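PDB 6GZU: conserved membrane protein from Chlamydia abortus, which is a secreted effector of the CE clan that combines deubiquitinase and acetyltransferase activities and induces fragmentation of the Golgi. Local coordinates for residues Q77-H80 against D86-H89. Sequence-based numbering, arbitrary orientation.
Sequences QCHH and DYPH. With ZN (zinc ion), chain C.
At the zinc site of this CE-clan effector, the ring of Y87 meets the imidazoles of H79 and H80 in a three-ring aromatic cluster. H80 turns its edge to the tyrosine: CD2 of H80 stands over the centre of one Y87 face, 3.8 Å from CZ of Y87, an edge-to-face pair with planes at 74°. The other side of the same imidazole binds metal, H80 ND1 lying 2.0 Å from the zinc, so one ring links the metal site to the tyrosine. H79 meets Y87 in the reverse sense. There the tyrosine supplies the edge and the imidazole the face, with planes at 79° and CE2 of Y87 3.7 Å from CD2 of H79. Chi1 of H79 (70°) sets its CG between the backbone N and the carbonyl carbon, and from there ND1 of H79 sits above one face of the H80 ring, toward its rim; NE2 of H79 comes within 2.9 Å of OH of Y87. On the Y87 face opposite H80, CB of D86 rests toward the rim. C78 adds its SG as a second zinc ligand from segment 77-80, and the backbone N of H80 donates to this sulfur over 3.3 Å, which probably tempers its negative charge. A water bridges the two backbones, 2.7 Å from O of H80 and 2.9 Å from O of Y87. H60 and C95 complete the zinc site, while NE2 of H80 is hydrogen-bonded to OD1 of D58, a second-shell carboxylate that, together with the zinc on ND1, holds the ring's orientation. Both segments belong to the long loop between strands 68-69 and 100-107; helix 51-58 meets H79 through K57 and D58, and Y87 through D58, and P88 packs on helix 252-257.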
loop_
_atom_site.group_PDB
_atom_site.type_symbol
_atom_site.label_atom_id
_atom_site.label_comp_id
_atom_site.label_asym_id
_atom_site.label_seq_id
_atom_site.Cartn_x
_atom_site.Cartn_y
_atom_site.Cartn_z
ATOM N N GLN A 77 -10.912 8.462 -17.206
ATOM C CA GLN A 77 -11.341 8.520 -15.806
ATOM C C GLN A 77 -10.217 8.887 -14.872
ATOM O O GLN A 77 -10.399 8.913 -13.663
ATOM C CB GLN A 77 -11.930 7.177 -15.368
ATOM C CG GLN A 77 -12.940 6.649 -16.355
ATOM C CD GLN A 77 -14.244 7.420 -16.344
ATOM O OE1 GLN A 77 -14.523 8.203 -15.437
ATOM N NE2 GLN A 77 -15.062 7.177 -17.349
ATOM N N CYS A 78 -9.050 9.167 -15.427
ATOM C CA CYS A 78 -7.860 9.375 -14.621
ATOM C C CYS A 78 -7.941 10.570 -13.683
ATOM O O CYS A 78 -8.154 11.694 -14.131
ATOM C CB CYS A 78 -6.689 9.556 -15.562
ATOM S SG CYS A 78 -5.252 10.034 -14.721
ATOM N N HIS A 79 -7.700 10.349 -12.391
ATOM C CA HIS A 79 -7.679 11.437 -11.409
ATOM C C HIS A 79 -6.238 11.769 -10.937
ATOM O O HIS A 79 -6.005 12.515 -9.938
ATOM C CB HIS A 79 -8.595 11.085 -10.232
ATOM C CG HIS A 79 -8.082 9.972 -9.374
ATOM N ND1 HIS A 79 -7.530 8.818 -9.891
ATOM C CD2 HIS A 79 -8.033 9.834 -8.026
ATOM C CE1 HIS A 79 -7.138 8.033 -8.900
ATOM N NE2 HIS A 79 -7.456 8.612 -7.760
ATOM N N HIS A 80 -5.254 11.228 -11.656
ATOM C CA HIS A 80 -3.844 11.426 -11.289
ATOM C C HIS A 80 -3.152 12.636 -11.829
ATOM O O HIS A 80 -2.050 12.956 -11.379
ATOM C CB HIS A 80 -3.003 10.236 -11.714
ATOM C CG HIS A 80 -3.527 8.933 -11.216
ATOM N ND1 HIS A 80 -4.045 7.973 -12.062
ATOM C CD2 HIS A 80 -3.624 8.441 -9.955
ATOM C CE1 HIS A 80 -4.431 6.933 -11.330
ATOM N NE2 HIS A 80 -4.207 7.205 -10.051
ATOM N N ASP A 86 -2.982 14.900 -3.603
ATOM C CA ASP A 86 -2.801 13.448 -3.534
ATOM C C ASP A 86 -1.614 12.936 -4.347
ATOM O O ASP A 86 -0.930 12.005 -3.929
ATOM C CB ASP A 86 -4.039 12.728 -4.056
ATOM C CG ASP A 86 -5.270 13.034 -3.256
ATOM O OD1 ASP A 86 -5.424 12.428 -2.174
ATOM O OD2 ASP A 86 -6.114 13.818 -3.745
ATOM N N TYR A 87 -1.410 13.502 -5.535
ATOM C CA TYR A 87 -0.441 12.939 -6.489
ATOM C C TYR A 87 0.552 13.936 -7.055
ATOM O O TYR A 87 0.736 13.977 -8.262
ATOM C CB TYR A 87 -1.159 12.221 -7.663
ATOM C CG TYR A 87 -2.226 11.253 -7.208
ATOM C CD1 TYR A 87 -1.888 10.053 -6.606
ATOM C CD2 TYR A 87 -3.594 11.539 -7.390
ATOM C CE1 TYR A 87 -2.871 9.167 -6.170
ATOM C CE2 TYR A 87 -4.592 10.658 -6.954
ATOM C CZ TYR A 87 -4.212 9.479 -6.351
ATOM O OH TYR A 87 -5.183 8.630 -5.901
ATOM N N PRO A 88 1.240 14.703 -6.208
ATOM C CA PRO A 88 2.206 15.633 -6.811
ATOM C C PRO A 88 3.344 14.875 -7.498
ATOM O O PRO A 88 3.944 15.392 -8.442
ATOM C CB PRO A 88 2.740 16.400 -5.600
ATOM C CG PRO A 88 2.525 15.435 -4.407
ATOM C CD PRO A 88 1.244 14.729 -4.734
ATOM N N HIS A 89 3.616 13.650 -7.031
ATOM C CA HIS A 89 4.700 12.820 -7.555
ATOM C C HIS A 89 4.343 12.196 -8.917
ATOM O O HIS A 89 5.205 11.583 -9.556
ATOM C CB HIS A 89 5.050 11.728 -6.545
ATOM C CG HIS A 89 3.877 10.882 -6.164
ATOM N ND1 HIS A 89 2.762 11.397 -5.528
ATOM C CD2 HIS A 89 3.644 9.563 -6.344
ATOM C CE1 HIS A 89 1.891 10.422 -5.331
ATOM N NE2 HIS A 89 2.411 9.296 -5.800
HETATM ZN ZN ZN C . -4.258 8.114 -14.094
HETATM O O HOH W 1 -0.750 15.086 -10.440
#